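Local coordinates for protein acetylornithine aminotransferase (Aquifex aeolicus, PDB 2EH6) that catalyses pyridoxal-phosphate-dependent transfer of an amino group from N(2)-acetyl-L-ornithine to 2-oxoglutarate, a step in arginine biosynthesis, at residues Ser122-Phe127 / Ala137-Phe143; Ile162-Tyr166 / Lys197-Ile201; Asp235-Leu239 / Ala251-Arg255; Leu323-Cys329 / Cys345-Leu351. All coordinates share one frame; numbering follows the deposited sequence.

Interaction 1 of 4, residues Ser122-Phe127 / Ala137-Phe143; sequences SFENSF and ATGQPKF. With PLP (pyridoxal-5'-phosphate), chain C.
S126 and G139 form the polar hub of this contact. G139 N donates to S126 OG at 2.9 Å, and that hydroxyl in turn donates to F123 O, lying in the plane of the carbonyl. A chi1 of 70° turns S126 OG back over the type II turn F123 to S126, where F123 O also accepts S126 N. One residue earlier, N125 N donates to G139 O at 3.2 Å. The Q140 amide takes the carbonyl that ends the turn: Q140 NE2 meets S126 O at 3.0 Å, nearly straight at the hydrogen but from above the carbonyl plane, and E184 takes a further bond from the same nitrogen.

The apolar part belongs to two rings. F127 sets its edge toward the face of F143 in an offset edge-to-face pair, centroids 5.8 Å apart and planes at 76°. K142 CG covers the opposite face of F143, while T138 CG2 lies obliquely beside F127 CD1.

Cofactor contacts come from F127 too: its CD2 is 3.8 Å from PLP C4, which lies at the ring's edge, and its carbonyl O approaches PLP N1 to 3.1 Å. Hydrogen bonds thus fix the turn, and F143 and T138 pack against the F127 ring, which is consistent with their steadying F127 where it meets pyridoxal phosphate.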
loop_
_atom_site.group_PDB
_atom_site.type_symbol
_atom_site.label_atom_id
_atom_site.label_comp_id
_atom_site.label_asym_id
_atom_site.label_seq_id
_atom_site.Cartn_x
_atom_site.Cartn_y
_atom_site.Cartn_z
ATOM N N SER A 122 -15.407 -2.280 -16.399
ATOM C CA SER A 122 -14.787 -1.007 -16.060
ATOM C C SER A 122 -14.781 -0.221 -17.363
ATOM O O SER A 122 -15.391 -0.651 -18.342
ATOM C CB SER A 122 -13.368 -1.200 -15.511
ATOM O OG SER A 122 -12.526 -1.835 -16.450
ATOM N N PHE A 123 -14.093 0.914 -17.398
ATOM C CA PHE A 123 -14.100 1.727 -18.604
ATOM C C PHE A 123 -12.754 2.035 -19.236
ATOM O O PHE A 123 -11.714 2.018 -18.573
ATOM C CB PHE A 123 -14.837 3.032 -18.308
ATOM C CG PHE A 123 -16.291 2.840 -18.004
ATOM C CD1 PHE A 123 -17.230 2.795 -19.032
ATOM C CD2 PHE A 123 -16.723 2.665 -16.696
ATOM C CE1 PHE A 123 -18.580 2.577 -18.760
ATOM C CE2 PHE A 123 -18.071 2.445 -16.415
ATOM C CZ PHE A 123 -19.000 2.402 -17.452
ATOM N N GLU A 124 -12.792 2.306 -20.537
ATOM C CA GLU A 124 -11.600 2.658 -21.289
ATOM C C GLU A 124 -11.086 3.983 -20.735
ATOM O O GLU A 124 -11.876 4.835 -20.328
ATOM C CB GLU A 124 -11.940 2.808 -22.776
ATOM C CG GLU A 124 -11.956 1.490 -23.542
ATOM C CD GLU A 124 -12.434 1.641 -24.976
ATOM O OE1 GLU A 124 -12.200 2.711 -25.578
ATOM O OE2 GLU A 124 -13.035 0.683 -25.505
ATOM N N ASN A 125 -9.765 4.143 -20.721
ATOM C CA ASN A 125 -9.119 5.355 -20.221
ATOM C C ASN A 125 -9.179 5.481 -18.712
ATOM O O ASN A 125 -8.829 6.526 -18.165
ATOM C CB ASN A 125 -9.748 6.604 -20.830
ATOM C CG ASN A 125 -9.682 6.609 -22.327
ATOM O OD1 ASN A 125 -8.611 6.462 -22.910
ATOM N ND2 ASN A 125 -10.831 6.784 -22.969
ATOM N N SER A 126 -9.629 4.430 -18.041
ATOM C CA SER A 126 -9.716 4.455 -16.591
ATOM C C SER A 126 -8.369 4.085 -15.989
ATOM O O SER A 126 -7.511 3.504 -16.660
ATOM C CB SER A 126 -10.771 3.467 -16.101
ATOM O OG SER A 126 -10.339 2.131 -16.303
ATOM N N PHE A 127 -8.184 4.442 -14.725
ATOM C CA PHE A 127 -6.953 4.117 -14.019
ATOM C C PHE A 127 -7.329 3.802 -12.591
ATOM O O PHE A 127 -7.796 4.678 -11.873
ATOM C CB PHE A 127 -5.966 5.284 -14.017
ATOM C CG PHE A 127 -4.651 4.930 -13.398
ATOM C CD1 PHE A 127 -3.696 4.228 -14.127
ATOM C CD2 PHE A 127 -4.407 5.200 -12.055
ATOM C CE1 PHE A 127 -2.518 3.790 -13.526
ATOM C CE2 PHE A 127 -3.235 4.768 -11.442
ATOM C CZ PHE A 127 -2.290 4.060 -12.177
ATOM N N ALA A 137 -8.651 -3.975 -13.678
ATOM C CA ALA A 137 -9.769 -3.038 -13.807
ATOM C C ALA A 137 -9.383 -1.824 -14.649
ATOM O O ALA A 137 -10.236 -1.180 -15.259
ATOM C CB ALA A 137 -10.232 -2.583 -12.428
ATOM N N THR A 138 -8.092 -1.507 -14.668
ATOM C CA THR A 138 -7.584 -0.373 -15.430
ATOM C C THR A 138 -7.740 -0.652 -16.924
ATOM O O THR A 138 -7.138 -1.578 -17.463
ATOM C CB THR A 138 -6.109 -0.119 -15.062
ATOM O OG1 THR A 138 -6.043 0.291 -13.691
ATOM C CG2 THR A 138 -5.493 0.949 -15.938
ATOM N N GLY A 139 -8.561 0.161 -17.584
ATOM C CA GLY A 139 -8.827 -0.035 -18.997
ATOM C C GLY A 139 -7.835 0.586 -19.956
ATOM O O GLY A 139 -8.225 1.292 -20.886
ATOM N N GLN A 140 -6.554 0.326 -19.735
ATOM C CA GLN A 140 -5.512 0.859 -20.600
ATOM C C GLN A 140 -4.482 -0.230 -20.833
ATOM O O GLN A 140 -3.547 -0.397 -20.052
ATOM C CB GLN A 140 -4.865 2.090 -19.964
ATOM C CG GLN A 140 -5.853 3.218 -19.698
ATOM C CD GLN A 140 -5.173 4.523 -19.333
ATOM O OE1 GLN A 140 -4.395 5.065 -20.114
ATOM N NE2 GLN A 140 -5.467 5.035 -18.142
ATOM N N PRO A 141 -4.651 -0.993 -21.923
ATOM C CA PRO A 141 -3.782 -2.098 -22.329
ATOM C C PRO A 141 -2.286 -1.823 -22.247
ATOM O O PRO A 141 -1.499 -2.742 -22.020
ATOM C CB PRO A 141 -4.239 -2.382 -23.760
ATOM C CG PRO A 141 -5.694 -2.051 -23.706
ATOM C CD PRO A 141 -5.682 -0.744 -22.946
ATOM N N LYS A 142 -1.886 -0.568 -22.426
ATOM C CA LYS A 142 -0.464 -0.246 -22.374
ATOM C C LYS A 142 0.138 -0.563 -21.009
ATOM O O LYS A 142 1.323 -0.875 -20.911
ATOM C CB LYS A 142 -0.216 1.225 -22.732
ATOM C CG LYS A 142 -0.770 2.241 -21.749
ATOM C CD LYS A 142 -0.397 3.649 -22.188
ATOM C CE LYS A 142 -0.895 4.697 -21.209
ATOM N NZ LYS A 142 -0.535 6.070 -21.655
ATOM N N PHE A 143 -0.682 -0.496 -19.963
ATOM C CA PHE A 143 -0.219 -0.787 -18.608
ATOM C C PHE A 143 -0.233 -2.283 -18.311
ATOM O O PHE A 143 0.309 -2.723 -17.296
ATOM C CB PHE A 143 -1.090 -0.064 -17.573
ATOM C CG PHE A 143 -0.969 1.433 -17.615
ATOM C CD1 PHE A 143 0.280 2.046 -17.590
ATOM C CD2 PHE A 143 -2.107 2.234 -17.658
ATOM C CE1 PHE A 143 0.395 3.441 -17.608
ATOM C CE2 PHE A 143 -2.005 3.628 -17.675
ATOM C CZ PHE A 143 -0.753 4.232 -17.649
HETATM N N1 PLP C . -7.430 4.984 -8.850
HETATM C C2 PLP C . -7.546 6.273 -9.222
HETATM C C2A PLP C . -8.854 6.788 -9.765
HETATM C C3 PLP C . -6.449 7.150 -9.107
HETATM O O3 PLP C . -6.564 8.460 -9.483
HETATM C C4 PLP C . -5.211 6.643 -8.587
HETATM C C4A PLP C . -4.062 7.569 -8.454
HETATM C C5 PLP C . -5.136 5.243 -8.203
HETATM C C6 PLP C . -6.285 4.454 -8.357
HETATM C C5A PLP C . -3.852 4.643 -7.652
HETATM O O4P PLP C . -3.658 5.091 -6.310
HETATM P P PLP C . -2.281 4.459 -5.729
HETATM O O1P PLP C . -2.111 4.943 -4.339
HETATM O O2P PLP C . -2.317 2.864 -5.726
HETATM O O3P PLP C . -1.048 4.957 -6.636
#

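Interaction 2 of 4, residues Ile162-Tyr166 / Lys197-Ile201; sequences IDSVY and KLQEI
I162 and I201 meet tip to tip, their CD1 methyls only 3.4 Å apart, tighter than an ordinary van der Waals contact. I201 CD1 is the hub of this interface: besides I162 it touches the ring of Y166, 3.4 Å from Y166 CE1, approaching obliquely. I201 CG1 follows alongside, 3.5 Å from Y166 OH, so the hydroxyl end of the tyrosine rests on aliphatic carbon. No hydrogen bond links 162-166 with 197-201; the contact is made by hydrocarbon.

Two further pairs widen it. I162 CG1 stands anti to its backbone nitrogen (chi1 -155°), which carries CD1 across to K197 CB at 3.8 Å. On the inner side V165 and L198 cross at about a right angle, V165 CG1 to L198 CD1 4.2 Å, while the rest of the K197 chain runs on, extended, to a weak, long ion pair with D193.

Beneath this layer lies the central sheet. V165 and L198 both rest on I176 of strand 173-178, L198 also on I178, and F123 of the neighbouring strand packs against both V165 and L198. S164 OG is bonded to K158 N and D161 O, fastening helix 162-166 to the loop that precedes it.

Segments 162-166 and 197-201 run nearly parallel, their axes 10.9 Å apart and 20° off in direction. Each lies on a crossover between parallel strands, 154-157 to 173-178 and 173-178 to 208-212, and both cover the same face of the sheet, as befits the alpha/beta/alpha large domain of a fold-type I aminotransferase.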
loop_
_atom_site.group_PDB
_atom_site.type_symbol
_atom_site.label_atom_id
_atom_site.label_comp_id
_atom_site.label_asym_id
_atom_site.label_seq_id
_atom_site.Cartn_x
_atom_site.Cartn_y
_atom_site.Cartn_z
ATOM N N ILE A 162 -23.751 4.160 -22.858
ATOM C CA ILE A 162 -24.507 3.175 -22.101
ATOM C C ILE A 162 -24.703 1.850 -22.833
ATOM O O ILE A 162 -24.829 0.801 -22.203
ATOM C CB ILE A 162 -25.884 3.746 -21.684
ATOM C CG1 ILE A 162 -26.395 3.017 -20.442
ATOM C CG2 ILE A 162 -26.880 3.610 -22.826
ATOM C CD1 ILE A 162 -25.513 3.209 -19.223
ATOM N N ASP A 163 -24.720 1.894 -24.162
ATOM C CA ASP A 163 -24.899 0.680 -24.945
ATOM C C ASP A 163 -23.684 -0.233 -24.831
ATOM O O ASP A 163 -23.823 -1.456 -24.838
ATOM C CB ASP A 163 -25.174 1.017 -26.417
ATOM C CG ASP A 163 -26.548 1.642 -26.630
ATOM O OD1 ASP A 163 -27.540 1.087 -26.113
ATOM O OD2 ASP A 163 -26.639 2.683 -27.315
ATOM N N SER A 164 -22.495 0.357 -24.718
ATOM C CA SER A 164 -21.273 -0.437 -24.594
ATOM C C SER A 164 -21.307 -1.213 -23.283
ATOM O O SER A 164 -20.670 -2.259 -23.156
ATOM C CB SER A 164 -20.025 0.460 -24.635
ATOM O OG SER A 164 -19.943 1.288 -23.490
ATOM N N VAL A 165 -22.054 -0.697 -22.311
ATOM C CA VAL A 165 -22.180 -1.360 -21.021
ATOM C C VAL A 165 -23.094 -2.582 -21.160
ATOM O O VAL A 165 -22.778 -3.662 -20.665
ATOM C CB VAL A 165 -22.765 -0.406 -19.949
ATOM C CG1 VAL A 165 -22.874 -1.123 -18.614
ATOM C CG2 VAL A 165 -21.883 0.827 -19.813
ATOM N N TYR A 166 -24.223 -2.411 -21.841
ATOM C CA TYR A 166 -25.158 -3.514 -22.036
ATOM C C TYR A 166 -24.513 -4.672 -22.798
ATOM O O TYR A 166 -24.729 -5.836 -22.468
ATOM C CB TYR A 166 -26.395 -3.045 -22.806
ATOM C CG TYR A 166 -27.263 -2.057 -22.065
ATOM C CD1 TYR A 166 -27.886 -2.404 -20.865
ATOM C CD2 TYR A 166 -27.480 -0.779 -22.575
ATOM C CE1 TYR A 166 -28.706 -1.499 -20.192
ATOM C CE2 TYR A 166 -28.297 0.133 -21.911
ATOM C CZ TYR A 166 -28.906 -0.232 -20.725
ATOM O OH TYR A 166 -29.717 0.674 -20.077
ATOM N N LYS A 197 -28.347 6.564 -15.954
ATOM C CA LYS A 197 -28.669 5.287 -16.570
ATOM C C LYS A 197 -27.835 4.164 -15.977
ATOM O O LYS A 197 -28.335 3.057 -15.772
ATOM C CB LYS A 197 -28.440 5.355 -18.080
ATOM C CG LYS A 197 -29.379 6.302 -18.809
ATOM C CD LYS A 197 -29.056 6.341 -20.295
ATOM C CE LYS A 197 -29.958 7.314 -21.043
ATOM N NZ LYS A 197 -29.567 7.411 -22.477
ATOM N N LEU A 198 -26.563 4.446 -15.704
ATOM C CA LEU A 198 -25.675 3.440 -15.131
ATOM C C LEU A 198 -26.207 3.035 -13.763
ATOM O O LEU A 198 -26.205 1.858 -13.408
ATOM C CB LEU A 198 -24.249 3.990 -15.005
ATOM C CG LEU A 198 -23.140 2.976 -14.694
ATOM C CD1 LEU A 198 -23.080 1.930 -15.796
ATOM C CD2 LEU A 198 -21.795 3.693 -14.583
ATOM N N GLN A 199 -26.669 4.016 -12.997
ATOM C CA GLN A 199 -27.219 3.739 -11.676
ATOM C C GLN A 199 -28.452 2.856 -11.862
ATOM O O GLN A 199 -28.667 1.900 -11.114
ATOM C CB GLN A 199 -27.609 5.047 -10.982
ATOM C CG GLN A 199 -28.237 4.863 -9.608
ATOM C CD GLN A 199 -27.252 4.348 -8.577
ATOM O OE1 GLN A 199 -26.395 5.090 -8.095
ATOM N NE2 GLN A 199 -27.364 3.068 -8.239
ATOM N N GLU A 200 -29.250 3.188 -12.876
ATOM C CA GLU A 200 -30.472 2.451 -13.200
ATOM C C GLU A 200 -30.154 0.998 -13.521
ATOM O O GLU A 200 -30.776 0.080 -12.989
ATOM C CB GLU A 200 -31.164 3.092 -14.405
ATOM C CG GLU A 200 -32.397 2.349 -14.888
ATOM C CD GLU A 200 -32.876 2.836 -16.244
ATOM O OE1 GLU A 200 -32.118 2.691 -17.229
ATOM O OE2 GLU A 200 -34.007 3.365 -16.323
ATOM N N ILE A 201 -29.182 0.804 -14.405
ATOM C CA ILE A 201 -28.759 -0.526 -14.811
ATOM C C ILE A 201 -28.383 -1.383 -13.612
ATOM O O ILE A 201 -28.795 -2.538 -13.509
ATOM C CB ILE A 201 -27.548 -0.451 -15.758
ATOM C CG1 ILE A 201 -27.960 0.221 -17.068
ATOM C CG2 ILE A 201 -26.997 -1.844 -16.013
ATOM C CD1 ILE A 201 -26.829 0.345 -18.069
#

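Interaction 3 of 4, residues Asp235-Leu239 / Ala251-Arg255; sequences DVIAL and AILAR
The D235 and R255 side chains run alongside each other in one direction, at one end of an antiparallel strand pair. R255 is extended from CG to NE, and R255 NE reaches D235 OD1 at 2.6 Å, almost straight (171°). The oxygen sits in the guanidinium plane and uses its anti lone pair, yet the two flat groups are turned 61° apart. R255 NH2 adds a weak bond to that same oxygen, and a water bridges D235 OD1 and R255 NH2. Each charge has a second partner: D235 OD2 takes the amide of L209, and R255 NH1 pairs with E257.

Along the strands, I237 and L253 are likewise neighbours on one face, I237 CG1 against L253 CB at 3.8 Å, with Y225 touching both. The other face carries V236, A238, I252 and A254, where V236 CG2 meets A254 CB at 3.8 Å. Helix 95-112 covers that face, and M4 of the second subunit packs on I252 and A254. Backbone pairs I237 with L253 and L239 with A251 exchange two bonds each; L239 N to A251 O is the shortest, 2.7 Å.

In this hairpin, whose connection carries K241, the cofactor-attachment lysine (unattached in this model), 250-255 is the strand running against the others of the large-domain sheet. Main-chain bonds set the register, while buried D235 is held by an arginine and an amide, which would favour its charged form.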
loop_
_atom_site.group_PDB
_atom_site.type_symbol
_atom_site.label_atom_id
_atom_site.label_comp_id
_atom_site.label_asym_id
_atom_site.label_seq_id
_atom_site.Cartn_x
_atom_site.Cartn_y
_atom_site.Cartn_z
ATOM N N ASP A 235 -22.536 1.232 -4.022
ATOM C CA ASP A 235 -22.505 0.173 -3.032
ATOM C C ASP A 235 -21.138 0.205 -2.347
ATOM O O ASP A 235 -21.008 -0.129 -1.169
ATOM C CB ASP A 235 -22.737 -1.173 -3.718
ATOM C CG ASP A 235 -24.083 -1.232 -4.430
ATOM O OD1 ASP A 235 -25.110 -1.295 -3.732
ATOM O OD2 ASP A 235 -24.114 -1.199 -5.677
ATOM N N VAL A 236 -20.121 0.616 -3.099
ATOM C CA VAL A 236 -18.763 0.708 -2.571
ATOM C C VAL A 236 -17.996 1.843 -3.246
ATOM O O VAL A 236 -18.160 2.092 -4.439
ATOM C CB VAL A 236 -17.955 -0.593 -2.826
ATOM C CG1 VAL A 236 -16.603 -0.514 -2.113
ATOM C CG2 VAL A 236 -18.732 -1.811 -2.349
ATOM N N ILE A 237 -17.173 2.548 -2.476
ATOM C CA ILE A 237 -16.334 3.592 -3.059
ATOM C C ILE A 237 -14.919 3.379 -2.528
ATOM O O ILE A 237 -14.738 2.828 -1.440
ATOM C CB ILE A 237 -16.809 5.026 -2.700
ATOM C CG1 ILE A 237 -16.743 5.254 -1.191
ATOM C CG2 ILE A 237 -18.227 5.250 -3.237
ATOM C CD1 ILE A 237 -17.010 6.696 -0.790
ATOM N N ALA A 238 -13.925 3.788 -3.309
ATOM C CA ALA A 238 -12.529 3.652 -2.905
ATOM C C ALA A 238 -11.974 5.057 -2.705
ATOM O O ALA A 238 -12.275 5.962 -3.479
ATOM C CB ALA A 238 -11.734 2.910 -3.983
ATOM N N LEU A 239 -11.171 5.233 -1.662
ATOM C CA LEU A 239 -10.593 6.537 -1.350
ATOM C C LEU A 239 -9.113 6.404 -1.043
ATOM O O LEU A 239 -8.660 5.346 -0.624
ATOM C CB LEU A 239 -11.282 7.140 -0.121
ATOM C CG LEU A 239 -12.784 7.420 -0.177
ATOM C CD1 LEU A 239 -13.305 7.595 1.238
ATOM C CD2 LEU A 239 -13.066 8.657 -1.029
ATOM N N ALA A 251 -8.742 3.529 1.634
ATOM C CA ALA A 251 -9.895 2.916 2.271
ATOM C C ALA A 251 -11.025 2.670 1.307
ATOM O O ALA A 251 -11.104 3.277 0.235
ATOM C CB ALA A 251 -10.397 3.799 3.412
ATOM N N ILE A 252 -11.891 1.737 1.681
ATOM C CA ILE A 252 -13.082 1.500 0.899
ATOM C C ILE A 252 -14.193 1.695 1.914
ATOM O O ILE A 252 -14.023 1.402 3.105
ATOM C CB ILE A 252 -13.177 0.075 0.306
ATOM C CG1 ILE A 252 -13.127 -0.975 1.412
ATOM C CG2 ILE A 252 -12.088 -0.127 -0.731
ATOM C CD1 ILE A 252 -13.509 -2.373 0.916
ATOM N N LEU A 253 -15.304 2.243 1.447
ATOM C CA LEU A 253 -16.465 2.469 2.285
ATOM C C LEU A 253 -17.553 1.725 1.533
ATOM O O LEU A 253 -17.725 1.926 0.330
ATOM C CB LEU A 253 -16.793 3.966 2.367
ATOM C CG LEU A 253 -17.763 4.420 3.466
ATOM C CD1 LEU A 253 -17.834 5.937 3.484
ATOM C CD2 LEU A 253 -19.141 3.813 3.239
ATOM N N ALA A 254 -18.265 0.850 2.232
ATOM C CA ALA A 254 -19.319 0.059 1.609
ATOM C C ALA A 254 -20.575 0.088 2.458
ATOM O O ALA A 254 -20.506 0.045 3.684
ATOM C CB ALA A 254 -18.850 -1.389 1.428
ATOM N N ARG A 255 -21.730 0.156 1.810
ATOM C CA ARG A 255 -22.963 0.178 2.576
ATOM C C ARG A 255 -23.043 -1.110 3.394
ATOM O O ARG A 255 -22.485 -2.145 3.009
ATOM C CB ARG A 255 -24.176 0.356 1.648
ATOM C CG ARG A 255 -24.403 -0.731 0.624
ATOM C CD ARG A 255 -25.523 -0.306 -0.333
ATOM N NE ARG A 255 -25.894 -1.374 -1.254
ATOM C CZ ARG A 255 -26.534 -2.482 -0.897
ATOM N NH1 ARG A 255 -26.887 -2.674 0.369
ATOM N NH2 ARG A 255 -26.804 -3.410 -1.805
HETATM O O HOH W 1 -27.199 -3.230 -4.881
#

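Interaction 4 of 4, residues Leu323-Cys329 / Cys345-Leu351; sequences LELEREC and CTAGKVL
C329 and C345 are joined by a disulfide, C329 SG to C345 SG 2.0 Å, with a relaxed S-S torsion of 84°. C345 SG stands anti to its backbone nitrogen, whereas C329 SG is folded back between its own nitrogen and carbonyl carbon (chi1 43°). That leaves C329 SG lodged 3.4 Å from V350 N, though the hydrogen of that amide goes to T346 O.

All four hydrogen bonds across the contact are backbone to backbone. L323 and L351 exchange both their bonds: L323 N reaches L351 O at 2.8 Å in the carbonyl plane, while L351 N comes to L323 O from above its plane. L325 N then goes to K349 O at 2.9 Å. Past this point 325-328 loops away and returns, and C329 N finds G348 O at 3.1 Å, again in the carbonyl plane. Within 345-351, T346 and V350 bond each other in both directions across the bend at A347-K349. T346 OG1 donates to E184 O.

Side chains add hydrocarbon. The extended K349 chain lies along the loop, K349 CG 3.5 Å from R327 O, and L351 CD2 touches C329 CB at 3.6 Å, with L325 CD1 against L351 CD1. The charged ends form only weak links: E324 with K315, and R327 with D331 and Y332.

Three neighbouring strands inside the seven-stranded sheet, 341-346, 350-353 and 320-324, thus converge here. Amide-carbonyl pairs settle the register, and the covalent sulfur bridge ties the loop before helix 330-338 to the hairpin.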
loop_
_atom_site.group_PDB
_atom_site.type_symbol
_atom_site.label_atom_id
_atom_site.label_comp_id
_atom_site.label_asym_id
_atom_site.label_seq_id
_atom_site.Cartn_x
_atom_site.Cartn_y
_atom_site.Cartn_z
ATOM N N LEU A 323 -7.079 21.131 -19.237
ATOM C CA LEU A 323 -7.112 21.962 -20.431
ATOM C C LEU A 323 -6.583 21.091 -21.559
ATOM O O LEU A 323 -5.393 20.776 -21.608
ATOM C CB LEU A 323 -6.226 23.201 -20.251
ATOM C CG LEU A 323 -6.113 24.173 -21.431
ATOM C CD1 LEU A 323 -7.489 24.697 -21.824
ATOM C CD2 LEU A 323 -5.199 25.324 -21.040
ATOM N N GLU A 324 -7.479 20.681 -22.448
ATOM C CA GLU A 324 -7.103 19.839 -23.572
ATOM C C GLU A 324 -6.528 20.703 -24.689
ATOM O O GLU A 324 -7.244 21.487 -25.312
ATOM C CB GLU A 324 -8.323 19.069 -24.077
ATOM C CG GLU A 324 -8.004 18.039 -25.141
ATOM C CD GLU A 324 -9.229 17.263 -25.572
ATOM O OE1 GLU A 324 -9.926 16.715 -24.690
ATOM O OE2 GLU A 324 -9.493 17.195 -26.791
ATOM N N LEU A 325 -5.232 20.554 -24.938
ATOM C CA LEU A 325 -4.563 21.329 -25.966
ATOM C C LEU A 325 -4.639 20.659 -27.329
ATOM O O LEU A 325 -5.057 19.509 -27.452
ATOM C CB LEU A 325 -3.100 21.555 -25.583
ATOM C CG LEU A 325 -2.861 22.193 -24.213
ATOM C CD1 LEU A 325 -1.369 22.298 -23.957
ATOM C CD2 LEU A 325 -3.518 23.564 -24.158
ATOM N N GLU A 326 -4.225 21.395 -28.352
ATOM C CA GLU A 326 -4.238 20.897 -29.718
ATOM C C GLU A 326 -3.100 19.904 -29.929
ATOM O O GLU A 326 -3.224 18.958 -30.708
ATOM C CB GLU A 326 -4.101 22.071 -30.688
ATOM C CG GLU A 326 -4.253 21.704 -32.150
ATOM C CD GLU A 326 -4.207 22.923 -33.056
ATOM O OE1 GLU A 326 -5.069 23.817 -32.897
ATOM O OE2 GLU A 326 -3.308 22.988 -33.925
ATOM N N ARG A 327 -1.992 20.121 -29.227
ATOM C CA ARG A 327 -0.837 19.237 -29.350
ATOM C C ARG A 327 -0.357 18.748 -27.987
ATOM O O ARG A 327 -0.927 19.101 -26.954
ATOM C CB ARG A 327 0.301 19.963 -30.075
ATOM C CG ARG A 327 0.983 21.049 -29.254
ATOM C CD ARG A 327 1.947 21.862 -30.109
ATOM N NE ARG A 327 2.896 22.621 -29.296
ATOM C CZ ARG A 327 3.894 22.073 -28.608
ATOM N NH1 ARG A 327 4.079 20.758 -28.634
ATOM N NH2 ARG A 327 4.710 22.838 -27.890
ATOM N N GLU A 328 0.695 17.935 -27.994
ATOM C CA GLU A 328 1.258 17.385 -26.766
ATOM C C GLU A 328 1.576 18.469 -25.738
ATOM O O GLU A 328 2.097 19.529 -26.086
ATOM C CB GLU A 328 2.517 16.583 -27.097
ATOM C CG GLU A 328 2.232 15.308 -27.874
ATOM C CD GLU A 328 3.484 14.688 -28.460
ATOM O OE1 GLU A 328 4.489 14.553 -27.727
ATOM O OE2 GLU A 328 3.460 14.326 -29.657
ATOM N N CYS A 329 1.253 18.206 -24.473
ATOM C CA CYS A 329 1.508 19.172 -23.411
ATOM C C CYS A 329 2.832 18.949 -22.692
ATOM O O CYS A 329 3.122 19.593 -21.686
ATOM C CB CYS A 329 0.357 19.183 -22.389
ATOM S SG CYS A 329 -0.378 17.602 -21.828
ATOM N N CYS A 345 0.884 17.007 -17.207
ATOM C CA CYS A 345 0.430 16.664 -18.547
ATOM C C CYS A 345 0.037 15.196 -18.556
ATOM O O CYS A 345 0.837 14.330 -18.204
ATOM C CB CYS A 345 1.545 16.909 -19.566
ATOM S SG CYS A 345 1.171 16.408 -21.284
ATOM N N THR A 346 -1.197 14.921 -18.959
ATOM C CA THR A 346 -1.676 13.551 -18.997
ATOM C C THR A 346 -2.465 13.305 -20.283
ATOM O O THR A 346 -2.849 14.251 -20.975
ATOM C CB THR A 346 -2.555 13.256 -17.753
ATOM O OG1 THR A 346 -2.705 11.840 -17.598
ATOM C CG2 THR A 346 -3.926 13.907 -17.891
ATOM N N ALA A 347 -2.692 12.035 -20.605
ATOM C CA ALA A 347 -3.422 11.670 -21.815
ATOM C C ALA A 347 -2.777 12.353 -23.017
ATOM O O ALA A 347 -3.444 12.691 -23.992
ATOM C CB ALA A 347 -4.889 12.077 -21.696
ATOM N N GLY A 348 -1.468 12.568 -22.918
ATOM C CA GLY A 348 -0.716 13.184 -23.993
ATOM C C GLY A 348 -0.941 14.660 -24.265
ATOM O O GLY A 348 0.022 15.407 -24.426
ATOM N N LYS A 349 -2.197 15.093 -24.314
ATOM C CA LYS A 349 -2.491 16.489 -24.621
ATOM C C LYS A 349 -3.306 17.247 -23.580
ATOM O O LYS A 349 -3.678 18.395 -23.803
ATOM C CB LYS A 349 -3.217 16.568 -25.967
ATOM C CG LYS A 349 -2.472 15.918 -27.121
ATOM C CD LYS A 349 -3.321 15.911 -28.386
ATOM C CE LYS A 349 -2.623 15.170 -29.517
ATOM N NZ LYS A 349 -3.523 14.988 -30.689
ATOM N N VAL A 350 -3.580 16.621 -22.444
ATOM C CA VAL A 350 -4.372 17.281 -21.419
ATOM C C VAL A 350 -3.558 17.772 -20.235
ATOM O O VAL A 350 -2.942 16.979 -19.520
ATOM C CB VAL A 350 -5.484 16.347 -20.876
ATOM C CG1 VAL A 350 -6.312 17.073 -19.822
ATOM C CG2 VAL A 350 -6.380 15.884 -22.021
ATOM N N LEU A 351 -3.540 19.086 -20.041
ATOM C CA LEU A 351 -2.849 19.656 -18.896
ATOM C C LEU A 351 -3.830 19.466 -17.751
ATOM O O LEU A 351 -4.991 19.865 -17.850
ATOM C CB LEU A 351 -2.570 21.147 -19.104
ATOM C CG LEU A 351 -1.361 21.494 -19.972
ATOM C CD1 LEU A 351 -1.290 22.998 -20.156
ATOM C CD2 LEU A 351 -0.088 20.977 -19.313
#

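Overall arrangement
Following the chain, the four contacts come strictly in series; none nests in or crosses another. Interaction 1 closes the short loop holding helix 132-137, directly after strand 119-123. Interaction 2 closes a longer one, bringing together two crossover helices around strand 173-178, and touches interaction 1 where F123 packs on V165 and L198. Interaction 3 closes the hairpin 236-239 to 250-255 in the same seven-stranded sheet that interaction 1 reaches. Interaction 4 closes the loop that holds helix 330-338 and joins strands of the other seven-stranded sheet, its centre about 31 Å from that of interaction 3. E184 connects the two regions, bonded to Q140 of interaction 1 and T346 of interaction 4.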